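Local coordinates for protein histidine acid phosphatase (Bifidobacterium longum subsp. infantis, PDB 6RXD) that is a histidine acid phytase of the MINPP subfamily that releases phosphate from inositol hexakisphosphate and probably also from 2,3-bisphosphoglycerate, at residues A[28-33]-A[449-454]; A[34-39]-A[119-124]; A[113-118]-A[152-157]; A[125-130]-A[160-165]. All blocks are in the same frame, centred on the assembly; numbering follows the deposited sequence. Where two conformers were deposited one is given.

Interaction 1. Residues A[28-33]-A[449-454]; sequences SKAPKG and DVYARK
G33, A30 and Y451 bury the most surface in this contact, which is otherwise modest at 171 Å² and lies at the surface of the protein. The CB of A30 points at the tyrosine ring and meets CD1 of Y451 at 3.4 Å. It comes in obliquely, nearer the CD1–CE1 side than any other part of the ring. The ring lies there because Y451 CG is anti to its carbonyl carbon and beside its backbone N (chi1 -79°). A water extends the same pairing on the polar side: it accepts from A30 N at 3.1 Å and donates a weak bond to Y451 OH at 3.0 Å.

At the other end the meeting is through backbone. G33 O is approached by R453 CA at 3.5 Å, a CA-H...O contact with 146° at the hydrogen. The first carbons of the extended R453 side chain, CB and CG, run alongside the same oxygen. No direct hydrogen bond joins the two segments; a second water bridges them, donating to G33 O at 2.7 Å and accepting from K454 N at 2.8 Å.

The ring of Y451 also packs edge-to-face with W492. The arrangement is that of an irregular lead-in segment running in the same direction as strand 445-453, 4° apart end to end; the chain then reverses into strand 34-44, the antiparallel neighbour in the central sheet of the histidine phosphatase fold.

Interaction 2. Residues A[34-39]-A[119-124]; sequences YGPIYT and NRSLFD
P36 and L122 mark the closest backbone approach, CA to CA 5.6 Å, where strand 34-39 and helix 120-124 pass with axes 7.8 Å apart at a crossing angle of -67°. The proline ring lies against the first turn of the helix: P36 CB meets L122 CB at 3.9 Å, while its CG reaches toward S121 OG. L122 contributes the largest area. Its chi1 of 178° sets the branch point, from which the methyls meet the strand, CD1 against I37 C at 3.5 Å and CD2 against T39 CG2 at 3.8 Å. That T39 methyl also touches F123 CZ at 3.6 Å, arriving obliquely to the phenylalanine ring with the two side chains at roughly a right angle.

The buried polar groups are held by a residue of the neighbouring strand, D449. T39 OG1 and N119 ND2 are 3.5 Å apart at an angle too poor for a hydrogen bond, yet each bonds to D449 OD1, which holds them next to each other. A water bridges Y38 O and N119 OD1, 2.9 Å from the latter; it cannot donate to all its neighbouring acceptors at once.

V450 lies opposite two residues, I37 and Y38, as in a classic beta bulge. Their CB atoms point away from helix 120-129, and both side chains touch helix 372-386 (I37 on V386, Y38 on I382 and R385). The sheet is thus covered by helix 120-129 on one face and helix 372-386 on the other, the alpha/beta layering of the histidine phosphatase domain.

Interaction 3. Residues A[113-118]-A[152-157]; sequences ERAYQR and KGFNEA
Y116 lays its CB over one face of the F154 ring, 4.0 Å from the ring centroid and 21° off the normal, a CH-pi contact at the heart of this helix pair. Beyond CB the tyrosine ring turns its edge toward that same face, a T-shaped pair with centroids 5.8 Å apart and planes at 76°. The same ring brings Y116 CE2 to 3.4 Å from A157 O.

Close approach of the backbones makes this possible. The axes come within 7.5 Å at a crossing angle of -44°, and E113 CA lies 4.4 Å from F154 CA. G153 has no side chain to intervene, and E113 CG rests 3.6 Å from G153 O. The small A157 fits likewise, its CB 3.7 Å from E113 O.

The outer side is looser. E113 OE2 and E156 OE1 come to 4.0 Å as the two chains run side by side, probably a mildly unfavourable pairing of like charges eased by solvent. Q117 only grazes A157 CB and is bridged to A157 by a water that donates to A157 O and accepts a weak bond from Q117 NE2.

On the inner side F154 covers I133 and Y135 of strand 132-137, while Y116 and F154 both pack on F123 of helix 120-129, the F154 and F123 rings edge-to-face.

Interaction 4. Residues A[125-130]-A[160-165]; sequences QAAADG and GRLIGN
A126 and A127, in the last turn of helix 120-129, pack against the type I beta turn G160–I163 that follows helix 141-157, part of the helical layer over the sheet in this alpha/beta fold. A126 comes first: its CB points toward the turn and lies 4.3 Å from L162 CD1. Its carbonyl O takes the weak helix-end bond from G130 N and stands 3.1 Å from N165 ND2.

A127 has the larger share of the contact. Its CB is 3.7 Å from R161 O and 4.1 Å from L162 CD1, so the methyl faces the R161 carbonyl and the leucine branch, which lie side by side. Two torsions of L162 (chi1 -79°, chi2 -56°) together bring CD1 to the helix, while the residue also packs on F154. R161 presents its backbone to A127; its guanidinium goes another way, NH2 hydrogen-bonded to Y116 OH and NH1 in a salt bridge with D124.

At G130 the chain leaves the helix with positive phi (87°), a conformation glycine readily adopts, and turns toward strand 132-137. Here the asparagine takes over: a backbone hydrogen bond joins N165 to I133, which ties the loop to the start of that strand. The N165 amide completes the junction, its ND2 4.0 Å from G130 C and hydrogen-bonded to the next carbonyl, G131 O.

In the fold
Interactions 1 and 2 share the sheet: A452 N to G35 O, 2.7 Å, is one of the probable hydrogen bonds joining strands 445-453 and 34-44. D449 links interaction 1 to interaction 3 through a salt bridge, OD1 to R118 NH2 at 2.8 Å. Interactions 2, 3 and 4 have centres 12 to 13 Å apart and meet at a polar cluster of Y116, D124 and R161, where Y116 OH lies 2.7 Å from D124 OD1 and 2.8 Å from R161 NH2. Of the zinc sites known in this protein, that of E151 and D180, empty here, is near: the side chain of E151 is about 6 Å from that of F154 and about 9 Å from that of L162.

Interaction 1. Residues A[28-33]-A[449-454]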
loop_
_atom_site.group_PDB
_atom_site.type_symbol
_atom_site.label_atom_id
_atom_site.label_comp_id
_atom_site.label_asym_id
_atom_site.label_seq_id
_atom_site.Cartn_x
_atom_site.Cartn_y
_atom_site.Cartn_z
ATOM N N SER A 28 11.982 19.109 11.342
ATOM C CA SER A 28 13.171 19.953 11.455
ATOM C C SER A 28 13.180 21.108 10.450
ATOM O O SER A 28 12.686 20.973 9.321
ATOM C CB SER A 28 14.447 19.122 11.334
ATOM O OG SER A 28 14.672 18.730 9.989
ATOM N N LYS A 29 13.725 22.250 10.870
ATOM C CA LYS A 29 13.920 23.383 9.975
ATOM C C LYS A 29 15.210 23.204 9.172
ATOM O O LYS A 29 16.210 22.707 9.684
ATOM C CB LYS A 29 14.002 24.689 10.775
ATOM C CG LYS A 29 12.848 24.896 11.753
ATOM C CD LYS A 29 11.500 24.756 11.060
ATOM C CE LYS A 29 10.351 25.153 11.980
ATOM N NZ LYS A 29 9.033 24.932 11.317
ATOM N N ALA A 30 15.188 23.624 7.915
ATOM C CA ALA A 30 16.391 23.601 7.100
ATOM C C ALA A 30 17.414 24.557 7.700
ATOM O O ALA A 30 17.041 25.527 8.377
ATOM C CB ALA A 30 16.062 23.990 5.665
ATOM N N PRO A 31 18.708 24.287 7.469
ATOM C CA PRO A 31 19.755 25.162 8.004
ATOM C C PRO A 31 19.626 26.602 7.513
ATOM O O PRO A 31 19.047 26.866 6.450
ATOM C CB PRO A 31 21.055 24.532 7.486
ATOM C CG PRO A 31 20.640 23.564 6.418
ATOM C CD PRO A 31 19.269 23.108 6.786
ATOM N N LYS A 32 20.153 27.525 8.313
ATOM C CA LYS A 32 20.102 28.954 8.024
ATOM C C LYS A 32 20.485 29.284 6.583
ATOM O O LYS A 32 21.492 28.800 6.075
ATOM C CB LYS A 32 21.025 29.707 8.993
ATOM C CG LYS A 32 21.097 31.206 8.758
ATOM C CD LYS A 32 21.957 31.885 9.816
ATOM C CE LYS A 32 21.782 33.396 9.773
ATOM N NZ LYS A 32 20.337 33.767 9.842
ATOM N N GLY A 33 19.669 30.099 5.926
ATOM C CA GLY A 33 19.971 30.547 4.577
ATOM C C GLY A 33 19.293 29.736 3.489
ATOM O O GLY A 33 19.305 30.128 2.320
ATOM N N ASP A 449 11.305 16.898 0.728
ATOM C CA ASP A 449 11.327 18.357 0.618
ATOM C C ASP A 449 12.708 18.808 0.175
ATOM O O ASP A 449 13.710 18.284 0.657
ATOM C CB ASP A 449 11.016 19.000 1.968
ATOM C CG ASP A 449 9.642 18.642 2.484
ATOM O OD1 ASP A 449 8.721 18.476 1.665
ATOM O OD2 ASP A 449 9.483 18.514 3.713
ATOM N N VAL A 450 12.760 19.791 -0.726
ATOM C CA VAL A 450 14.037 20.265 -1.241
ATOM C C VAL A 450 14.157 21.763 -1.038
ATOM O O VAL A 450 13.271 22.524 -1.433
ATOM C CB VAL A 450 14.199 19.949 -2.745
ATOM C CG1 VAL A 450 15.588 20.367 -3.242
ATOM C CG2 VAL A 450 13.971 18.469 -3.001
ATOM N N TYR A 451 15.247 22.178 -0.403
ATOM C CA TYR A 451 15.497 23.590 -0.154
ATOM C C TYR A 451 16.800 23.993 -0.832
ATOM O O TYR A 451 17.619 23.139 -1.187
ATOM C CB TYR A 451 15.620 23.851 1.348
ATOM C CG TYR A 451 14.328 23.937 2.146
ATOM C CD1 TYR A 451 14.136 24.965 3.056
ATOM C CD2 TYR A 451 13.317 22.993 2.010
ATOM C CE1 TYR A 451 12.985 25.048 3.819
ATOM C CE2 TYR A 451 12.149 23.076 2.773
ATOM C CZ TYR A 451 11.997 24.100 3.670
ATOM O OH TYR A 451 10.851 24.190 4.431
ATOM N N ALA A 452 17.003 25.295 -1.017
ATOM C CA ALA A 452 18.234 25.768 -1.643
ATOM C C ALA A 452 18.664 27.075 -1.022
ATOM O O ALA A 452 17.829 27.840 -0.530
ATOM C CB ALA A 452 18.046 25.936 -3.155
ATOM N N ARG A 453 19.969 27.317 -1.034
ATOM C CA ARG A 453 20.506 28.610 -0.639
ATOM C C ARG A 453 20.780 29.398 -1.915
ATOM O O ARG A 453 21.425 28.886 -2.843
ATOM C CB ARG A 453 21.791 28.422 0.170
ATOM C CG ARG A 453 22.484 29.718 0.528
ATOM C CD ARG A 453 23.722 29.471 1.364
ATOM N NE ARG A 453 24.366 30.726 1.755
ATOM C CZ ARG A 453 25.475 30.795 2.484
ATOM N NH1 ARG A 453 26.072 29.683 2.895
ATOM N NH2 ARG A 453 25.993 31.979 2.793
ATOM N N LYS A 454 20.284 30.635 -1.967
ATOM C CA LYS A 454 20.375 31.458 -3.171
ATOM C C LYS A 454 21.764 32.035 -3.438
ATOM O O LYS A 454 22.550 32.261 -2.516
ATOM C CB LYS A 454 19.366 32.608 -3.098
ATOM C CG LYS A 454 18.023 32.302 -3.730
ATOM C CD LYS A 454 17.053 33.467 -3.556
ATOM C CE LYS A 454 15.840 33.317 -4.466
ATOM N NZ LYS A 454 16.238 33.385 -5.896
HETATM O O HOH W 1 12.361 24.418 7.047
HETATM O O HOH W 2 18.931 31.773 0.180
#

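Interaction 2. Residues A[34-39]-A[119-124]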
loop_
_atom_site.group_PDB
_atom_site.type_symbol
_atom_site.label_atom_id
_atom_site.label_comp_id
_atom_site.label_asym_id
_atom_site.label_seq_id
_atom_site.Cartn_x
_atom_site.Cartn_y
_atom_site.Cartn_z
ATOM N N TYR A 34 18.711 28.600 3.867
ATOM C CA TYR A 34 18.053 27.723 2.893
ATOM C C TYR A 34 16.538 27.922 2.884
ATOM O O TYR A 34 15.908 27.974 3.939
ATOM C CB TYR A 34 18.421 26.252 3.167
ATOM C CG TYR A 34 19.868 25.931 2.838
ATOM C CD1 TYR A 34 20.195 25.226 1.686
ATOM C CD2 TYR A 34 20.903 26.356 3.668
ATOM C CE1 TYR A 34 21.519 24.931 1.368
ATOM C CE2 TYR A 34 22.238 26.066 3.355
ATOM C CZ TYR A 34 22.532 25.368 2.202
ATOM O OH TYR A 34 23.847 25.084 1.881
ATOM N N GLY A 35 15.967 28.040 1.685
ATOM C CA GLY A 35 14.533 28.213 1.513
ATOM C C GLY A 35 13.979 27.158 0.570
ATOM O O GLY A 35 14.725 26.576 -0.225
ATOM N N PRO A 36 12.667 26.906 0.646
ATOM C CA PRO A 36 12.049 25.809 -0.109
ATOM C C PRO A 36 12.031 26.060 -1.618
ATOM O O PRO A 36 11.722 27.178 -2.044
ATOM C CB PRO A 36 10.613 25.795 0.424
ATOM C CG PRO A 36 10.367 27.213 0.882
ATOM C CD PRO A 36 11.683 27.642 1.468
ATOM N N ILE A 37 12.354 25.041 -2.417
ATOM C CA ILE A 37 12.219 25.148 -3.877
ATOM C C ILE A 37 11.384 24.032 -4.526
ATOM O O ILE A 37 10.942 24.174 -5.662
ATOM C CB ILE A 37 13.577 25.205 -4.596
ATOM C CG1 ILE A 37 14.413 23.962 -4.275
ATOM C CG2 ILE A 37 14.338 26.480 -4.219
ATOM C CD1 ILE A 37 15.565 23.743 -5.260
ATOM N N TYR A 38 11.179 22.915 -3.829
ATOM C CA TYR A 38 10.493 21.790 -4.452
ATOM C C TYR A 38 9.987 20.826 -3.393
ATOM O O TYR A 38 10.574 20.718 -2.316
ATOM C CB TYR A 38 11.456 21.069 -5.418
ATOM C CG TYR A 38 10.831 19.931 -6.198
ATOM C CD1 TYR A 38 9.928 20.179 -7.236
ATOM C CD2 TYR A 38 11.156 18.606 -5.910
ATOM C CE1 TYR A 38 9.346 19.127 -7.950
ATOM C CE2 TYR A 38 10.591 17.559 -6.620
ATOM C CZ TYR A 38 9.688 17.818 -7.624
ATOM O OH TYR A 38 9.131 16.752 -8.313
ATOM N N THR A 39 8.896 20.130 -3.690
ATOM C CA THR A 39 8.516 18.988 -2.861
ATOM C C THR A 39 7.927 17.893 -3.736
ATOM O O THR A 39 7.465 18.167 -4.838
ATOM C CB THR A 39 7.527 19.390 -1.751
ATOM O OG1 THR A 39 7.349 18.289 -0.845
ATOM C CG2 THR A 39 6.170 19.802 -2.337
ATOM N N ASN A 119 4.464 22.881 3.553
ATOM C CA ASN A 119 5.191 23.673 2.579
ATOM C C ASN A 119 4.428 24.909 2.179
ATOM O O ASN A 119 4.422 25.291 1.014
ATOM C CB ASN A 119 5.548 22.853 1.341
ATOM C CG ASN A 119 6.829 22.069 1.524
ATOM O OD1 ASN A 119 7.906 22.646 1.700
ATOM N ND2 ASN A 119 6.720 20.758 1.487
ATOM N N ARG A 120 3.801 25.533 3.167
ATOM C CA ARG A 120 3.029 26.746 2.946
ATOM C C ARG A 120 3.850 27.824 2.235
ATOM O O ARG A 120 3.366 28.458 1.294
ATOM C CB ARG A 120 2.484 27.263 4.283
ATOM C CG ARG A 120 1.730 28.567 4.179
ATOM C CD ARG A 120 1.243 29.031 5.546
ATOM N NE ARG A 120 0.354 28.050 6.162
ATOM C CZ ARG A 120 -0.970 28.042 6.019
ATOM N NH1 ARG A 120 -1.573 28.963 5.277
ATOM N NH2 ARG A 120 -1.693 27.105 6.617
ATOM N N SER A 121 5.099 28.019 2.655
ATOM C CA SER A 121 5.921 29.054 2.034
ATOM C C SER A 121 6.160 28.755 0.554
ATOM O O SER A 121 5.994 29.632 -0.298
ATOM C CB SER A 121 7.253 29.207 2.761
ATOM O OG SER A 121 8.005 30.244 2.164
ATOM N N LEU A 122 6.531 27.514 0.252
ATOM C CA LEU A 122 6.744 27.091 -1.133
ATOM C C LEU A 122 5.530 27.353 -2.012
ATOM O O LEU A 122 5.639 27.902 -3.112
ATOM C CB LEU A 122 7.084 25.598 -1.187
ATOM C CG LEU A 122 7.282 24.995 -2.585
ATOM C CD1 LEU A 122 8.543 25.539 -3.246
ATOM C CD2 LEU A 122 7.324 23.468 -2.528
ATOM N N PHE A 123 4.363 26.956 -1.527
ATOM C CA PHE A 123 3.170 27.046 -2.350
ATOM C C PHE A 123 2.593 28.448 -2.429
ATOM O O PHE A 123 2.021 28.812 -3.449
ATOM C CB PHE A 123 2.136 26.018 -1.908
ATOM C CG PHE A 123 2.545 24.604 -2.231
ATOM C CD1 PHE A 123 2.738 24.215 -3.553
ATOM C CD2 PHE A 123 2.758 23.678 -1.221
ATOM C CE1 PHE A 123 3.132 22.910 -3.863
ATOM C CE2 PHE A 123 3.157 22.380 -1.522
ATOM C CZ PHE A 123 3.339 21.999 -2.848
ATOM N N ASP A 124 2.749 29.238 -1.372
ATOM C CA ASP A 124 2.351 30.646 -1.455
ATOM C C ASP A 124 3.224 31.412 -2.445
ATOM O O ASP A 124 2.740 32.302 -3.144
ATOM C CB ASP A 124 2.355 31.322 -0.078
ATOM C CG ASP A 124 1.295 30.759 0.851
ATOM O OD1 ASP A 124 0.463 29.947 0.390
ATOM O OD2 ASP A 124 1.285 31.138 2.043
HETATM O O HOH W 3 10.212 22.076 0.082
#

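Interaction 3. Residues A[113-118]-A[152-157]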
loop_
_atom_site.group_PDB
_atom_site.type_symbol
_atom_site.label_atom_id
_atom_site.label_comp_id
_atom_site.label_asym_id
_atom_site.label_seq_id
_atom_site.Cartn_x
_atom_site.Cartn_y
_atom_site.Cartn_z
ATOM N N GLU A 113 -4.029 17.968 2.790
ATOM C CA GLU A 113 -4.071 19.144 3.667
ATOM C C GLU A 113 -2.697 19.422 4.258
ATOM O O GLU A 113 -2.209 20.554 4.230
ATOM C CB GLU A 113 -4.996 18.919 4.865
ATOM C CG GLU A 113 -6.464 18.779 4.621
ATOM C CD GLU A 113 -7.222 18.727 5.943
ATOM O OE1 GLU A 113 -6.936 17.826 6.764
ATOM O OE2 GLU A 113 -8.076 19.608 6.175
ATOM N N ARG A 114 -2.082 18.387 4.827
ATOM C CA ARG A 114 -0.812 18.567 5.520
ATOM C C ARG A 114 0.362 18.782 4.563
ATOM O O ARG A 114 1.372 19.378 4.939
ATOM C CB ARG A 114 -0.542 17.387 6.467
ATOM C CG ARG A 114 -1.599 17.249 7.557
ATOM C CD ARG A 114 -1.257 16.151 8.556
ATOM N NE ARG A 114 -1.254 14.827 7.929
ATOM C CZ ARG A 114 -2.328 14.045 7.826
ATOM N NH1 ARG A 114 -3.500 14.440 8.308
ATOM N NH2 ARG A 114 -2.237 12.865 7.236
ATOM N N ALA A 115 0.235 18.307 3.326
ATOM C CA ALA A 115 1.257 18.589 2.325
ATOM C C ALA A 115 1.315 20.091 2.033
ATOM O O ALA A 115 2.401 20.673 1.934
ATOM C CB ALA A 115 1.020 17.784 1.041
ATOM N N TYR A 116 0.158 20.730 1.906
ATOM C CA TYR A 116 0.174 22.178 1.727
ATOM C C TYR A 116 0.735 22.861 2.969
ATOM O O TYR A 116 1.584 23.753 2.871
ATOM C CB TYR A 116 -1.218 22.750 1.418
ATOM C CG TYR A 116 -1.206 24.252 1.535
ATOM C CD1 TYR A 116 -0.542 25.033 0.593
ATOM C CD2 TYR A 116 -1.808 24.891 2.611
ATOM C CE1 TYR A 116 -0.496 26.427 0.709
ATOM C CE2 TYR A 116 -1.769 26.282 2.730
ATOM C CZ TYR A 116 -1.114 27.034 1.778
ATOM O OH TYR A 116 -1.072 28.401 1.901
ATOM N N GLN A 117 0.248 22.439 4.132
ATOM C CA GLN A 117 0.586 23.100 5.387
ATOM C C GLN A 117 2.081 23.059 5.684
ATOM O O GLN A 117 2.662 24.061 6.118
ATOM C CB GLN A 117 -0.234 22.504 6.535
ATOM C CG GLN A 117 -1.701 22.911 6.467
ATOM C CD GLN A 117 -2.597 22.145 7.414
ATOM O OE1 GLN A 117 -2.197 21.140 7.997
ATOM N NE2 GLN A 117 -3.835 22.616 7.562
ATOM N N ARG A 118 2.707 21.914 5.421
ATOM C CA ARG A 118 4.137 21.766 5.676
ATOM C C ARG A 118 4.969 22.651 4.760
ATOM O O ARG A 118 6.052 23.112 5.135
ATOM C CB ARG A 118 4.580 20.308 5.525
ATOM C CG ARG A 118 6.009 20.070 6.010
ATOM C CD ARG A 118 6.361 18.593 5.965
ATOM N NE ARG A 118 6.752 18.152 4.623
ATOM C CZ ARG A 118 5.989 17.420 3.818
ATOM N NH1 ARG A 118 4.773 17.041 4.195
ATOM N NH2 ARG A 118 6.444 17.063 2.625
ATOM N N LYS A 152 -8.330 17.490 -3.286
ATOM C CA LYS A 152 -9.379 18.203 -2.568
ATOM C C LYS A 152 -8.899 18.747 -1.227
ATOM O O LYS A 152 -9.163 19.898 -0.888
ATOM C CB LYS A 152 -10.576 17.284 -2.357
ATOM C CG LYS A 152 -11.755 17.933 -1.677
ATOM C CD LYS A 152 -12.934 16.978 -1.674
ATOM C CE LYS A 152 -13.042 16.263 -3.017
ATOM N NZ LYS A 152 -14.240 15.384 -3.106
ATOM N N GLY A 153 -8.190 17.915 -0.468
ATOM C CA GLY A 153 -7.650 18.335 0.809
ATOM C C GLY A 153 -6.619 19.437 0.661
ATOM O O GLY A 153 -6.615 20.392 1.435
ATOM N N PHE A 154 -5.736 19.291 -0.321
ATOM C CA PHE A 154 -4.709 20.287 -0.584
ATOM C C PHE A 154 -5.359 21.622 -0.926
ATOM O O PHE A 154 -4.948 22.678 -0.426
ATOM C CB PHE A 154 -3.829 19.811 -1.747
ATOM C CG PHE A 154 -2.643 20.699 -2.035
ATOM C CD1 PHE A 154 -1.383 20.366 -1.553
ATOM C CD2 PHE A 154 -2.781 21.841 -2.822
ATOM C CE1 PHE A 154 -0.287 21.162 -1.826
ATOM C CE2 PHE A 154 -1.683 22.647 -3.097
ATOM C CZ PHE A 154 -0.435 22.303 -2.598
ATOM N N ASN A 155 -6.365 21.581 -1.790
ATOM C CA ASN A 155 -7.033 22.807 -2.211
ATOM C C ASN A 155 -7.841 23.475 -1.099
ATOM O O ASN A 155 -7.894 24.701 -1.030
ATOM C CB ASN A 155 -7.922 22.553 -3.428
ATOM C CG ASN A 155 -7.122 22.333 -4.694
ATOM O OD1 ASN A 155 -5.983 22.793 -4.812
ATOM N ND2 ASN A 155 -7.716 21.629 -5.656
ATOM N N GLU A 156 -8.470 22.678 -0.237
ATOM C CA GLU A 156 -9.199 23.234 0.898
ATOM C C GLU A 156 -8.230 23.938 1.845
ATOM O O GLU A 156 -8.499 25.044 2.314
ATOM C CB GLU A 156 -9.985 22.140 1.635
ATOM C CG GLU A 156 -11.128 22.651 2.520
ATOM C CD GLU A 156 -10.671 23.127 3.891
ATOM O OE1 GLU A 156 -9.512 22.860 4.266
ATOM O OE2 GLU A 156 -11.478 23.763 4.602
ATOM N N ALA A 157 -7.092 23.302 2.116
ATOM C CA ALA A 157 -6.114 23.867 3.039
ATOM C C ALA A 157 -5.513 25.180 2.528
ATOM O O ALA A 157 -5.107 26.031 3.314
ATOM C CB ALA A 157 -5.006 22.850 3.331
HETATM O O HOH W 4 -4.501 25.488 6.015
#

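Interaction 4. Residues A[125-130]-A[160-165]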
loop_
_atom_site.group_PDB
_atom_site.type_symbol
_atom_site.label_atom_id
_atom_site.label_comp_id
_atom_site.label_asym_id
_atom_site.label_seq_id
_atom_site.Cartn_x
_atom_site.Cartn_y
_atom_site.Cartn_z
ATOM N N GLN A 125 4.511 31.075 -2.515
ATOM C CA GLN A 125 5.394 31.672 -3.512
ATOM C C GLN A 125 4.979 31.237 -4.911
ATOM O O GLN A 125 4.954 32.041 -5.839
ATOM C CB GLN A 125 6.846 31.263 -3.266
ATOM C CG GLN A 125 7.444 31.796 -1.983
ATOM C CD GLN A 125 8.919 31.464 -1.866
ATOM O OE1 GLN A 125 9.345 30.783 -0.930
ATOM N NE2 GLN A 125 9.707 31.940 -2.823
ATOM N N ALA A 126 4.647 29.956 -5.052
ATOM C CA ALA A 126 4.218 29.402 -6.336
ATOM C C ALA A 126 2.960 30.087 -6.843
ATOM O O ALA A 126 2.842 30.371 -8.033
ATOM C CB ALA A 126 3.973 27.908 -6.210
ATOM N N ALA A 127 2.017 30.336 -5.937
ATOM C CA ALA A 127 0.783 31.039 -6.291
ATOM C C ALA A 127 1.081 32.426 -6.839
ATOM O O ALA A 127 0.366 32.926 -7.702
ATOM C CB ALA A 127 -0.143 31.140 -5.096
ATOM N N ALA A 128 2.142 33.046 -6.338
ATOM C CA ALA A 128 2.506 34.397 -6.779
ATOM C C ALA A 128 3.401 34.407 -8.027
ATOM O O ALA A 128 3.362 35.355 -8.824
ATOM C CB ALA A 128 3.177 35.147 -5.639
ATOM N N ASP A 129 4.216 33.366 -8.189
ATOM C CA ASP A 129 5.274 33.351 -9.208
ATOM C C ASP A 129 4.992 32.424 -10.385
ATOM O O ASP A 129 5.806 32.318 -11.301
ATOM C CB ASP A 129 6.629 32.977 -8.588
ATOM C CG ASP A 129 7.199 34.079 -7.726
ATOM O OD1 ASP A 129 8.114 33.803 -6.916
ATOM O OD2 ASP A 129 6.725 35.225 -7.864
ATOM N N GLY A 130 3.849 31.747 -10.356
ATOM C CA GLY A 130 3.466 30.879 -11.452
ATOM C C GLY A 130 4.006 29.462 -11.364
ATOM O O GLY A 130 4.066 28.755 -12.368
ATOM N N GLY A 160 -8.057 27.265 -2.238
ATOM C CA GLY A 160 -8.213 27.289 -3.683
ATOM C C GLY A 160 -7.172 28.093 -4.448
ATOM O O GLY A 160 -7.264 28.225 -5.671
ATOM N N ARG A 161 -6.173 28.613 -3.743
ATOM C CA ARG A 161 -5.210 29.533 -4.351
ATOM C C ARG A 161 -4.203 28.868 -5.291
ATOM O O ARG A 161 -3.431 29.567 -5.966
ATOM C CB ARG A 161 -4.493 30.362 -3.273
ATOM C CG ARG A 161 -5.416 31.378 -2.579
ATOM C CD ARG A 161 -4.736 32.111 -1.421
ATOM N NE ARG A 161 -4.523 31.238 -0.265
ATOM C CZ ARG A 161 -3.349 30.722 0.078
ATOM N NH1 ARG A 161 -2.264 31.005 -0.633
ATOM N NH2 ARG A 161 -3.255 29.927 1.137
ATOM N N LEU A 162 -4.203 27.532 -5.334
ATOM C CA LEU A 162 -3.312 26.794 -6.239
ATOM C C LEU A 162 -4.061 26.057 -7.350
ATOM O O LEU A 162 -3.446 25.364 -8.161
ATOM C CB LEU A 162 -2.408 25.810 -5.475
ATOM C CG LEU A 162 -1.166 26.362 -4.768
ATOM C CD1 LEU A 162 -0.273 27.116 -5.744
ATOM C CD2 LEU A 162 -1.545 27.246 -3.596
ATOM N N ILE A 163 -5.380 26.224 -7.404
ATOM C CA ILE A 163 -6.186 25.580 -8.436
ATOM C C ILE A 163 -5.745 25.968 -9.859
ATOM O O ILE A 163 -5.720 25.131 -10.762
ATOM C CB ILE A 163 -7.683 25.886 -8.220
ATOM C CG1 ILE A 163 -8.210 25.098 -7.015
ATOM C CG2 ILE A 163 -8.501 25.575 -9.469
ATOM C CD1 ILE A 163 -9.602 25.531 -6.570
ATOM N N GLY A 164 -5.366 27.224 -10.054
ATOM C CA GLY A 164 -4.911 27.675 -11.360
ATOM C C GLY A 164 -3.458 27.317 -11.631
ATOM O O GLY A 164 -2.931 27.637 -12.696
ATOM N N ASN A 165 -2.813 26.654 -10.670
ATOM C CA ASN A 165 -1.396 26.290 -10.793
ATOM C C ASN A 165 -1.151 24.808 -11.071
ATOM O O ASN A 165 -0.072 24.306 -10.798
ATOM C CB ASN A 165 -0.636 26.653 -9.508
ATOM C CG ASN A 165 -0.556 28.147 -9.270
ATOM O OD1 ASN A 165 -1.541 28.780 -8.891
ATOM N ND2 ASN A 165 0.626 28.713 -9.462
#